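Putative PAS/PAC sensor protein (Nakamurella multipartita DSM 44233, PDB 6HMJ) senses blue light through a flavin mononucleotide in a light-oxygen-voltage (LOV) domain and probably couples this to RNA binding and translational regulation. Local coordinates at residues K211-P216 with W325-L330; P266-L271 with C284-A289; L313-N316 with H322-W325. All blocks are in the same frame, centred on the assembly; numbering follows the deposited sequence.

Overall arrangement
All three contacts border the flavin of the LOV domain. Interaction 1 is a surface contact; interactions 2 and 3 are buried. Interactions 1 and 3 use the same sheet and share strand 323-334. They meet directly: N326 ND2 lies 2.7 Å from N316 OD1, a probable hydrogen bond. Interaction 3 joins neighbouring strands by backbone bonds. Interaction 1 spans from strand 323-334 to edge strand 213-216, past strand 310-317, and only a few residues touch. Interaction 2 is apolar packing between helix 266-272 and the loop bearing C284, with polar groups turned to the cofactor. Its centre is about 10 Å from that of interaction 3.

Interaction 1: K211-P216 with W325-L330; sequences KGWTVP and WNEFHL. With FMN (flavin mononucleotide), chain E.
The six-membered ring of W325 reaches K211 and G212, in the turn before strand 213-216. Its CH2 lies 3.8 Å from K211 O, and its CZ3 is 4.2 Å from G212 CA. Strand 213-216 extends the five-stranded antiparallel sheet of a LOV domain, a PAS fold, at its edge. Strand 310-317 runs between it and strand 323-334, so no backbone bond joins the two segments. Side chains of strand 323-334 reach across instead, to backbone atoms of K211 and G212 and to the W213 ring. N326 faces the cofactor, with its ND2 3.0 Å from FMN O4. E327 reaches back to the edge strand, its CG anti to the backbone N (chi1 -173°) and the chain extended beyond. Its OE1 comes to the edge of the W213 indole, near the ring plane and 3.6 Å from CH2. The carboxylate is turned 54° from that ring. R353 forms a salt bridge with the same OE1, and the W213 edge lies beside it. F328 lays one face of its ring against the isoalloxazine, with its CZ 3.4 Å from FMN C10. L330 reaches the dimethylbenzene end of the flavin, where its CD2 sits 3.3 Å from FMN C8.

Interaction 2: P266-L271 with C284-A289; sequences PAFERL and CRFLQA. With FMN (flavin mononucleotide), chain E.
F268 overlaps the short 3-10 segment 284-288 with the far rim of its ring. Its CG is anti to the backbone N (chi1 179°), which sends the ring from helix 266-272 toward that segment. F286 CZ meets the ring at its edge, near the plane, 4.4 Å from F268 CZ. F268 and L287 approach each other from opposite directions, with L287 CD1 4.2 Å from F268 CE2. The same methyl of L287 also borders the flavin carbonyl C4-O4. F286 is held further by an edge-to-face contact with Y274.

The segment carries the end of the LOV signature GRNCRFLQ. C284 is placed like the cysteine that forms the light-induced adduct with flavin C4A in LOV domains, and probably does so here. Its SG lies 4.6 Å from FMN C4A. R285 grips the phosphate: NE donates to FMN O3P at 2.7 Å and 164°, and NH2 adds a weak bond to the same oxygen. D258 forms a salt bridge with NH2. The amide of Q288 serves two acceptors, as NE2 donates to FMN O2 at 2.9 Å and to FMN O4' at 3.2 Å.

The segment is thus two-sided. The apolar F286 and L287 pack against F268 without any hydrogen bond across the contact, while directional bonds to ring, ribityl chain and phosphate fix the cofactor.

Interaction 3: L313-N316 with H322-W325; sequences LIRN and HAFW. With FMN (flavin mononucleotide), chain E.
The beta hairpin of strands 310-317 and 323-334, part of the PAS sheet, is closed here. N316 and F324 form an antiparallel hydrogen-bonded pair: N316 N donates to F324 O, and F324 N donates to N316 O, both at 3.0 Å. R315 and W325 form the next, non-hydrogen-bonded pair. The R315 chain bends at chi2 (74°), which lays CD over the five-membered ring of W325, 4.2 Å from its centroid. Farther out, CZ makes an off-centre cation-pi contact at 4.5 Å from the same centroid. The guanidinium is inclined 54° to the indole and points its NH1 edge at the ring face. The CB of A323 lies over a face of this guanidinium. L313 adds an apolar contact, with CG 3.7 Å from W325 CE3. Replacing the indole of W325 by the methyl of an alanine is likely to leave the R315 guanidinium without its aromatic platform and open a gap beside L313.

The N316 and F324 side chains lie on the other face of the sheet. N316 CB sits over the F324 ring, 3.9 Å from its centroid. The N316 amide reads the flavin edge. OD1 accepts from FMN N3 and also from N326 ND2, while ND2 donates to FMN O2 at 3.3 Å. That ND2 also donates to R315 O from above the carbonyl plane, at 2.9 Å.

Interaction 1: K211-P216 with W325-L330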
loop_
_atom_site.group_PDB
_atom_site.type_symbol
_atom_site.label_atom_id
_atom_site.label_comp_id
_atom_site.label_asym_id
_atom_site.label_seq_id
_atom_site.Cartn_x
_atom_site.Cartn_y
_atom_site.Cartn_z
ATOM N N LYS A 211 1.305 14.155 -25.841
ATOM C CA LYS A 211 0.919 15.374 -26.538
ATOM C C LYS A 211 0.765 16.520 -25.544
ATOM O O LYS A 211 0.110 16.369 -24.508
ATOM C CB LYS A 211 -0.385 15.146 -27.302
ATOM C CG LYS A 211 -0.388 13.867 -28.143
ATOM C CD LYS A 211 0.765 13.805 -29.141
ATOM C CE LYS A 211 1.030 12.368 -29.571
ATOM N NZ LYS A 211 2.001 12.280 -30.695
ATOM N N GLY A 212 1.370 17.656 -25.862
ATOM C CA GLY A 212 1.281 18.863 -25.055
ATOM C C GLY A 212 0.339 19.878 -25.667
ATOM O O GLY A 212 -0.701 19.524 -26.232
ATOM N N TRP A 213 0.708 21.150 -25.564
ATOM C CA TRP A 213 -0.151 22.233 -26.034
ATOM C C TRP A 213 0.635 23.543 -26.015
ATOM O O TRP A 213 1.782 23.602 -25.561
ATOM C CB TRP A 213 -1.418 22.344 -25.181
ATOM C CG TRP A 213 -1.188 22.144 -23.707
ATOM C CD1 TRP A 213 -1.456 21.021 -22.983
ATOM C CD2 TRP A 213 -0.640 23.096 -22.782
ATOM N NE1 TRP A 213 -1.113 21.211 -21.666
ATOM C CE2 TRP A 213 -0.610 22.477 -21.517
ATOM C CE3 TRP A 213 -0.175 24.409 -22.901
ATOM C CZ2 TRP A 213 -0.133 23.124 -20.379
ATOM C CZ3 TRP A 213 0.299 25.052 -21.765
ATOM C CH2 TRP A 213 0.317 24.407 -20.523
ATOM N N THR A 214 -0.008 24.595 -26.521
ATOM C CA THR A 214 0.516 25.955 -26.506
ATOM C C THR A 214 -0.671 26.892 -26.326
ATOM O O THR A 214 -1.662 26.774 -27.054
ATOM C CB THR A 214 1.268 26.286 -27.804
ATOM O OG1 THR A 214 2.422 25.444 -27.931
ATOM C CG2 THR A 214 1.708 27.742 -27.821
ATOM N N VAL A 215 -0.578 27.806 -25.365
ATOM C CA VAL A 215 -1.688 28.706 -25.048
ATOM C C VAL A 215 -1.160 30.115 -24.843
ATOM O O VAL A 215 0.019 30.318 -24.522
ATOM C CB VAL A 215 -2.454 28.251 -23.790
ATOM C CG1 VAL A 215 -2.985 26.842 -23.970
ATOM C CG2 VAL A 215 -1.558 28.342 -22.560
ATOM N N PRO A 216 -2.021 31.112 -25.006
ATOM C CA PRO A 216 -1.620 32.506 -24.787
ATOM C C PRO A 216 -1.573 32.816 -23.294
ATOM O O PRO A 216 -1.875 31.976 -22.448
ATOM C CB PRO A 216 -2.712 33.300 -25.505
ATOM C CG PRO A 216 -3.913 32.439 -25.412
ATOM C CD PRO A 216 -3.420 31.014 -25.468
ATOM N N TRP A 325 8.578 16.532 -18.688
ATOM C CA TRP A 325 7.601 17.478 -19.204
ATOM C C TRP A 325 8.075 18.895 -18.923
ATOM O O TRP A 325 8.412 19.234 -17.783
ATOM C CB TRP A 325 6.227 17.247 -18.579
ATOM C CG TRP A 325 5.480 16.097 -19.176
ATOM C CD1 TRP A 325 5.331 14.849 -18.648
ATOM C CD2 TRP A 325 4.777 16.092 -20.424
ATOM N NE1 TRP A 325 4.577 14.066 -19.490
ATOM C CE2 TRP A 325 4.226 14.807 -20.588
ATOM C CE3 TRP A 325 4.561 17.052 -21.418
ATOM C CZ2 TRP A 325 3.473 14.456 -21.705
ATOM C CZ3 TRP A 325 3.813 16.701 -22.525
ATOM C CH2 TRP A 325 3.278 15.414 -22.659
ATOM N N ASN A 326 8.093 19.722 -19.964
ATOM C CA ASN A 326 8.619 21.080 -19.898
ATOM C C ASN A 326 7.478 22.046 -20.178
ATOM O O ASN A 326 6.993 22.130 -21.311
ATOM C CB ASN A 326 9.755 21.261 -20.909
ATOM C CG ASN A 326 10.402 22.642 -20.843
ATOM O OD1 ASN A 326 9.891 23.564 -20.204
ATOM N ND2 ASN A 326 11.536 22.785 -21.520
ATOM N N GLU A 327 7.042 22.763 -19.148
ATOM C CA GLU A 327 6.157 23.911 -19.321
ATOM C C GLU A 327 7.043 25.152 -19.302
ATOM O O GLU A 327 7.507 25.578 -18.241
ATOM C CB GLU A 327 5.088 23.978 -18.238
ATOM C CG GLU A 327 4.059 25.073 -18.507
ATOM C CD GLU A 327 3.074 25.258 -17.381
ATOM O OE1 GLU A 327 2.068 24.519 -17.350
ATOM O OE2 GLU A 327 3.303 26.142 -16.528
ATOM N N PHE A 328 7.292 25.723 -20.475
ATOM C CA PHE A 328 8.116 26.917 -20.592
ATOM C C PHE A 328 7.285 28.058 -21.158
ATOM O O PHE A 328 6.561 27.882 -22.145
ATOM C CB PHE A 328 9.364 26.663 -21.453
ATOM C CG PHE A 328 9.082 26.447 -22.911
ATOM C CD1 PHE A 328 8.940 27.519 -23.775
ATOM C CD2 PHE A 328 9.011 25.167 -23.428
ATOM C CE1 PHE A 328 8.694 27.317 -25.123
ATOM C CE2 PHE A 328 8.770 24.958 -24.774
ATOM C CZ PHE A 328 8.613 26.035 -25.621
ATOM N N HIS A 329 7.391 29.220 -20.525
ATOM C CA HIS A 329 6.693 30.419 -20.965
ATOM C C HIS A 329 7.602 31.229 -21.883
ATOM O O HIS A 329 8.811 31.323 -21.656
ATOM C CB HIS A 329 6.267 31.245 -19.749
ATOM C CG HIS A 329 5.703 32.589 -20.088
ATOM N ND1 HIS A 329 6.306 33.765 -19.696
ATOM C CD2 HIS A 329 4.587 32.947 -20.766
ATOM C CE1 HIS A 329 5.592 34.789 -20.126
ATOM N NE2 HIS A 329 4.544 34.321 -20.779
ATOM N N LEU A 330 7.013 31.799 -22.930
ATOM C CA LEU A 330 7.737 32.606 -23.903
ATOM C C LEU A 330 7.257 34.045 -23.778
ATOM O O LEU A 330 6.072 34.328 -23.994
ATOM C CB LEU A 330 7.521 32.089 -25.325
ATOM C CG LEU A 330 8.234 30.788 -25.697
ATOM C CD1 LEU A 330 7.716 30.275 -27.028
ATOM C CD2 LEU A 330 9.737 30.974 -25.750
HETATM N N1 FMN E . 11.313 24.378 -27.438
HETATM C C2 FMN E . 11.405 23.278 -26.659
HETATM O O2 FMN E . 10.998 22.184 -27.105
HETATM N N3 FMN E . 11.916 23.313 -25.416
HETATM C C4 FMN E . 12.372 24.437 -24.855
HETATM O O4 FMN E . 12.840 24.430 -23.698
HETATM C C4A FMN E . 12.310 25.686 -25.642
HETATM N N5 FMN E . 12.750 26.861 -25.152
HETATM C C5A FMN E . 12.678 27.986 -25.899
HETATM C C6 FMN E . 13.138 29.183 -25.358
HETATM C C7 FMN E . 13.082 30.354 -26.098
HETATM C C7M FMN E . 13.589 31.637 -25.495
HETATM C C8 FMN E . 12.518 30.329 -27.474
HETATM C C8M FMN E . 12.433 31.578 -28.311
HETATM C C9 FMN E . 12.054 29.139 -28.013
HETATM C C9A FMN E . 12.109 27.956 -27.281
HETATM N N10 FMN E . 11.645 26.723 -27.808
HETATM C C10 FMN E . 11.735 25.581 -26.999
HETATM C "C1'" FMN E . 11.057 26.574 -29.143
HETATM C "C2'" FMN E . 12.104 26.132 -30.145
HETATM O "O2'" FMN E . 13.370 26.730 -29.855
HETATM C "C3'" FMN E . 11.657 26.538 -31.536
HETATM O "O3'" FMN E . 11.486 27.963 -31.571
HETATM C "C4'" FMN E . 10.345 25.894 -31.957
HETATM O "O4'" FMN E . 10.452 24.471 -31.905
HETATM C "C5'" FMN E . 10.048 26.401 -33.361
HETATM O "O5'" FMN E . 9.720 25.344 -34.251
HETATM P P FMN E . 10.828 24.820 -35.287
HETATM O O1P FMN E . 10.098 23.714 -36.004
HETATM O O2P FMN E . 11.133 26.036 -36.131
HETATM O O3P FMN E . 12.001 24.403 -34.434
#

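Interaction 2: P266-L271 with C284-A289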
loop_
_atom_site.group_PDB
_atom_site.type_symbol
_atom_site.label_atom_id
_atom_site.label_comp_id
_atom_site.label_asym_id
_atom_site.label_seq_id
_atom_site.Cartn_x
_atom_site.Cartn_y
_atom_site.Cartn_z
ATOM N N PRO A 266 22.618 28.948 -15.056
ATOM C CA PRO A 266 22.958 27.605 -14.553
ATOM C C PRO A 266 21.749 26.742 -14.231
ATOM O O PRO A 266 21.829 25.514 -14.367
ATOM C CB PRO A 266 23.788 27.903 -13.295
ATOM C CG PRO A 266 24.341 29.269 -13.520
ATOM C CD PRO A 266 23.280 30.012 -14.280
ATOM N N ALA A 267 20.634 27.335 -13.795
ATOM C CA ALA A 267 19.436 26.540 -13.544
ATOM C C ALA A 267 19.003 25.809 -14.806
ATOM O O ALA A 267 18.516 24.673 -14.744
ATOM C CB ALA A 267 18.308 27.431 -13.027
ATOM N N PHE A 268 19.174 26.447 -15.964
ATOM C CA PHE A 268 18.932 25.765 -17.228
ATOM C C PHE A 268 19.933 24.635 -17.430
ATOM O O PHE A 268 19.575 23.558 -17.922
ATOM C CB PHE A 268 19.002 26.767 -18.380
ATOM C CG PHE A 268 18.777 26.158 -19.731
ATOM C CD1 PHE A 268 19.847 25.705 -20.486
ATOM C CD2 PHE A 268 17.500 26.049 -20.253
ATOM C CE1 PHE A 268 19.647 25.149 -21.732
ATOM C CE2 PHE A 268 17.292 25.494 -21.498
ATOM C CZ PHE A 268 18.371 25.043 -22.239
ATOM N N GLU A 269 21.192 24.856 -17.041
ATOM C CA GLU A 269 22.200 23.812 -17.191
ATOM C C GLU A 269 21.864 22.597 -16.337
ATOM O O GLU A 269 21.979 21.455 -16.799
ATOM C CB GLU A 269 23.580 24.364 -16.829
ATOM C CG GLU A 269 24.001 25.575 -17.664
ATOM C CD GLU A 269 25.422 26.033 -17.381
ATOM O OE1 GLU A 269 26.192 25.263 -16.768
ATOM O OE2 GLU A 269 25.774 27.161 -17.786
ATOM N N ARG A 270 21.435 22.818 -15.091
ATOM C CA ARG A 270 21.023 21.700 -14.248
ATOM C C ARG A 270 19.800 20.998 -14.823
ATOM O O ARG A 270 19.726 19.764 -14.828
ATOM C CB ARG A 270 20.747 22.172 -12.819
ATOM C CG ARG A 270 21.997 22.509 -12.020
ATOM C CD ARG A 270 21.663 22.937 -10.595
ATOM N NE ARG A 270 22.026 24.328 -10.328
ATOM C CZ ARG A 270 21.164 25.340 -10.230
ATOM N NH1 ARG A 270 19.859 25.143 -10.374
ATOM N NH2 ARG A 270 21.614 26.563 -9.986
ATOM N N LEU A 271 18.824 21.770 -15.307
ATOM C CA LEU A 271 17.579 21.179 -15.788
ATOM C C LEU A 271 17.821 20.280 -16.992
ATOM O O LEU A 271 17.282 19.170 -17.065
ATOM C CB LEU A 271 16.592 22.288 -16.152
ATOM C CG LEU A 271 15.301 21.894 -16.869
ATOM C CD1 LEU A 271 14.410 21.088 -15.943
ATOM C CD2 LEU A 271 14.577 23.129 -17.389
ATOM N N CYS A 284 16.777 26.421 -29.528
ATOM C CA CYS A 284 16.445 25.571 -28.388
ATOM C C CYS A 284 15.787 24.253 -28.780
ATOM O O CYS A 284 15.588 23.403 -27.907
ATOM C CB CYS A 284 15.522 26.322 -27.424
ATOM S SG CYS A 284 16.121 27.963 -26.975
ATOM N N ARG A 285 15.446 24.057 -30.056
ATOM C CA ARG A 285 14.749 22.842 -30.465
ATOM C C ARG A 285 15.496 21.567 -30.080
ATOM O O ARG A 285 14.892 20.490 -30.092
ATOM C CB ARG A 285 14.476 22.867 -31.968
ATOM C CG ARG A 285 15.661 22.566 -32.854
ATOM C CD ARG A 285 15.206 22.427 -34.294
ATOM N NE ARG A 285 14.617 23.662 -34.802
ATOM C CZ ARG A 285 15.313 24.652 -35.356
ATOM N NH1 ARG A 285 16.632 24.561 -35.476
ATOM N NH2 ARG A 285 14.687 25.739 -35.791
ATOM N N PHE A 286 16.794 21.646 -29.770
ATOM C CA PHE A 286 17.544 20.432 -29.473
ATOM C C PHE A 286 16.980 19.687 -28.268
ATOM O O PHE A 286 17.257 18.495 -28.108
ATOM C CB PHE A 286 19.027 20.738 -29.237
ATOM C CG PHE A 286 19.290 21.767 -28.165
ATOM C CD1 PHE A 286 19.318 21.404 -26.825
ATOM C CD2 PHE A 286 19.550 23.087 -28.501
ATOM C CE1 PHE A 286 19.574 22.347 -25.840
ATOM C CE2 PHE A 286 19.808 24.036 -27.523
ATOM C CZ PHE A 286 19.822 23.667 -26.192
ATOM N N LEU A 287 16.209 20.362 -27.410
ATOM C CA LEU A 287 15.587 19.686 -26.278
ATOM C C LEU A 287 14.517 18.698 -26.721
ATOM O O LEU A 287 14.143 17.816 -25.941
ATOM C CB LEU A 287 14.983 20.713 -25.319
ATOM C CG LEU A 287 15.986 21.636 -24.630
ATOM C CD1 LEU A 287 15.269 22.696 -23.821
ATOM C CD2 LEU A 287 16.930 20.835 -23.746
ATOM N N GLN A 288 14.024 18.825 -27.952
ATOM C CA GLN A 288 13.041 17.896 -28.488
ATOM C C GLN A 288 13.678 16.623 -29.028
ATOM O O GLN A 288 12.957 15.656 -29.308
ATOM C CB GLN A 288 12.238 18.576 -29.599
ATOM C CG GLN A 288 11.473 19.806 -29.140
ATOM C CD GLN A 288 11.107 20.722 -30.288
ATOM O OE1 GLN A 288 11.035 20.295 -31.439
ATOM N NE2 GLN A 288 10.889 21.996 -29.982
ATOM N N ALA A 289 15.001 16.601 -29.176
ATOM C CA ALA A 289 15.728 15.427 -29.655
ATOM C C ALA A 289 15.108 14.896 -30.945
ATOM O O ALA A 289 14.841 13.702 -31.095
ATOM C CB ALA A 289 15.778 14.340 -28.581
HETATM N N1 FMN E . 11.313 24.378 -27.438
HETATM C C2 FMN E . 11.405 23.278 -26.659
HETATM O O2 FMN E . 10.998 22.184 -27.105
HETATM N N3 FMN E . 11.916 23.313 -25.416
HETATM C C4 FMN E . 12.372 24.437 -24.855
HETATM O O4 FMN E . 12.840 24.430 -23.698
HETATM C C4A FMN E . 12.310 25.686 -25.642
HETATM N N5 FMN E . 12.750 26.861 -25.152
HETATM C C5A FMN E . 12.678 27.986 -25.899
HETATM C C6 FMN E . 13.138 29.183 -25.358
HETATM C C7 FMN E . 13.082 30.354 -26.098
HETATM C C7M FMN E . 13.589 31.637 -25.495
HETATM C C8 FMN E . 12.518 30.329 -27.474
HETATM C C8M FMN E . 12.433 31.578 -28.311
HETATM C C9 FMN E . 12.054 29.139 -28.013
HETATM C C9A FMN E . 12.109 27.956 -27.281
HETATM N N10 FMN E . 11.645 26.723 -27.808
HETATM C C10 FMN E . 11.735 25.581 -26.999
HETATM C "C1'" FMN E . 11.057 26.574 -29.143
HETATM C "C2'" FMN E . 12.104 26.132 -30.145
HETATM O "O2'" FMN E . 13.370 26.730 -29.855
HETATM C "C3'" FMN E . 11.657 26.538 -31.536
HETATM O "O3'" FMN E . 11.486 27.963 -31.571
HETATM C "C4'" FMN E . 10.345 25.894 -31.957
HETATM O "O4'" FMN E . 10.452 24.471 -31.905
HETATM C "C5'" FMN E . 10.048 26.401 -33.361
HETATM O "O5'" FMN E . 9.720 25.344 -34.251
HETATM P P FMN E . 10.828 24.820 -35.287
HETATM O O1P FMN E . 10.098 23.714 -36.004
HETATM O O2P FMN E . 11.133 26.036 -36.131
HETATM O O3P FMN E . 12.001 24.403 -34.434
#

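Interaction 3: L313-N316 with H322-W325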
loop_
_atom_site.group_PDB
_atom_site.type_symbol
_atom_site.label_atom_id
_atom_site.label_comp_id
_atom_site.label_asym_id
_atom_site.label_seq_id
_atom_site.Cartn_x
_atom_site.Cartn_y
_atom_site.Cartn_z
ATOM N N LEU A 313 3.480 23.512 -23.098
ATOM C CA LEU A 313 3.838 22.238 -22.489
ATOM C C LEU A 313 4.309 21.307 -23.597
ATOM O O LEU A 313 3.632 21.163 -24.622
ATOM C CB LEU A 313 2.652 21.631 -21.741
ATOM C CG LEU A 313 2.900 20.290 -21.051
ATOM C CD1 LEU A 313 3.962 20.431 -19.965
ATOM C CD2 LEU A 313 1.608 19.728 -20.472
ATOM N N ILE A 314 5.476 20.696 -23.406
ATOM C CA ILE A 314 6.080 19.877 -24.448
ATOM C C ILE A 314 6.981 18.839 -23.799
ATOM O O ILE A 314 7.528 19.051 -22.714
ATOM C CB ILE A 314 6.859 20.749 -25.464
ATOM C CG1 ILE A 314 7.262 19.922 -26.686
ATOM C CG2 ILE A 314 8.084 21.377 -24.806
ATOM C CD1 ILE A 314 7.790 20.755 -27.839
ATOM N N ARG A 315 7.132 17.708 -24.481
ATOM C CA ARG A 315 7.987 16.629 -24.007
ATOM C C ARG A 315 9.424 16.912 -24.432
ATOM O O ARG A 315 9.688 17.183 -25.608
ATOM C CB ARG A 315 7.494 15.295 -24.573
ATOM C CG ARG A 315 8.133 14.052 -23.970
ATOM C CD ARG A 315 7.619 13.781 -22.561
ATOM N NE ARG A 315 8.042 12.475 -22.056
ATOM C CZ ARG A 315 7.961 12.101 -20.782
ATOM N NH1 ARG A 315 7.475 12.932 -19.870
ATOM N NH2 ARG A 315 8.369 10.892 -20.417
ATOM N N ASN A 316 10.349 16.870 -23.474
ATOM C CA ASN A 316 11.738 17.239 -23.708
ATOM C C ASN A 316 12.666 16.162 -23.165
ATOM O O ASN A 316 12.241 15.218 -22.492
ATOM C CB ASN A 316 12.095 18.579 -23.046
ATOM C CG ASN A 316 11.684 19.799 -23.867
ATOM O OD1 ASN A 316 11.853 20.919 -23.398
ATOM N ND2 ASN A 316 11.159 19.596 -25.075
ATOM N N HIS A 322 17.219 11.375 -20.905
ATOM C CA HIS A 322 16.058 11.163 -20.054
ATOM C C HIS A 322 15.022 12.257 -20.267
ATOM O O HIS A 322 15.355 13.425 -20.483
ATOM C CB HIS A 322 16.470 11.091 -18.587
ATOM C CG HIS A 322 17.011 9.756 -18.184
ATOM N ND1 HIS A 322 18.361 9.492 -18.084
ATOM C CD2 HIS A 322 16.378 8.601 -17.871
ATOM C CE1 HIS A 322 18.535 8.236 -17.718
ATOM N NE2 HIS A 322 17.348 7.672 -17.582
ATOM N N ALA A 323 13.755 11.861 -20.212
ATOM C CA ALA A 323 12.648 12.711 -20.610
ATOM C C ALA A 323 12.083 13.463 -19.413
ATOM O O ALA A 323 12.299 13.098 -18.256
ATOM C CB ALA A 323 11.546 11.878 -21.272
ATOM N N PHE A 324 11.369 14.544 -19.713
ATOM C CA PHE A 324 10.660 15.304 -18.696
ATOM C C PHE A 324 9.652 16.200 -19.398
ATOM O O PHE A 324 9.837 16.569 -20.560
ATOM C CB PHE A 324 11.621 16.127 -17.830
ATOM C CG PHE A 324 12.314 17.242 -18.572
ATOM C CD1 PHE A 324 13.428 16.987 -19.359
ATOM C CD2 PHE A 324 11.857 18.546 -18.474
ATOM C CE1 PHE A 324 14.067 18.007 -20.037
ATOM C CE2 PHE A 324 12.494 19.572 -19.151
ATOM C CZ PHE A 324 13.601 19.300 -19.934
ATOM N N TRP A 325 8.578 16.532 -18.688
ATOM C CA TRP A 325 7.601 17.478 -19.204
ATOM C C TRP A 325 8.075 18.895 -18.923
ATOM O O TRP A 325 8.412 19.234 -17.783
ATOM C CB TRP A 325 6.227 17.247 -18.579
ATOM C CG TRP A 325 5.480 16.097 -19.176
ATOM C CD1 TRP A 325 5.331 14.849 -18.648
ATOM C CD2 TRP A 325 4.777 16.092 -20.424
ATOM N NE1 TRP A 325 4.577 14.066 -19.490
ATOM C CE2 TRP A 325 4.226 14.807 -20.588
ATOM C CE3 TRP A 325 4.561 17.052 -21.418
ATOM C CZ2 TRP A 325 3.473 14.456 -21.705
ATOM C CZ3 TRP A 325 3.813 16.701 -22.525
ATOM C CH2 TRP A 325 3.278 15.414 -22.659
HETATM N N1 FMN E . 11.313 24.378 -27.438
HETATM C C2 FMN E . 11.405 23.278 -26.659
HETATM O O2 FMN E . 10.998 22.184 -27.105
HETATM N N3 FMN E . 11.916 23.313 -25.416
HETATM C C4 FMN E . 12.372 24.437 -24.855
HETATM O O4 FMN E . 12.840 24.430 -23.698
HETATM C C4A FMN E . 12.310 25.686 -25.642
HETATM N N5 FMN E . 12.750 26.861 -25.152
HETATM C C5A FMN E . 12.678 27.986 -25.899
HETATM C C6 FMN E . 13.138 29.183 -25.358
HETATM C C7 FMN E . 13.082 30.354 -26.098
HETATM C C7M FMN E . 13.589 31.637 -25.495
HETATM C C8 FMN E . 12.518 30.329 -27.474
HETATM C C8M FMN E . 12.433 31.578 -28.311
HETATM C C9 FMN E . 12.054 29.139 -28.013
HETATM C C9A FMN E . 12.109 27.956 -27.281
HETATM N N10 FMN E . 11.645 26.723 -27.808
HETATM C C10 FMN E . 11.735 25.581 -26.999
HETATM C "C1'" FMN E . 11.057 26.574 -29.143
HETATM C "C2'" FMN E . 12.104 26.132 -30.145
HETATM O "O2'" FMN E . 13.370 26.730 -29.855
HETATM C "C3'" FMN E . 11.657 26.538 -31.536
HETATM O "O3'" FMN E . 11.486 27.963 -31.571
HETATM C "C4'" FMN E . 10.345 25.894 -31.957
HETATM O "O4'" FMN E . 10.452 24.471 -31.905
HETATM C "C5'" FMN E . 10.048 26.401 -33.361
HETATM O "O5'" FMN E . 9.720 25.344 -34.251
HETATM P P FMN E . 10.828 24.820 -35.287
HETATM O O1P FMN E . 10.098 23.714 -36.004
HETATM O O2P FMN E . 11.133 26.036 -36.131
HETATM O O3P FMN E . 12.001 24.403 -34.434
#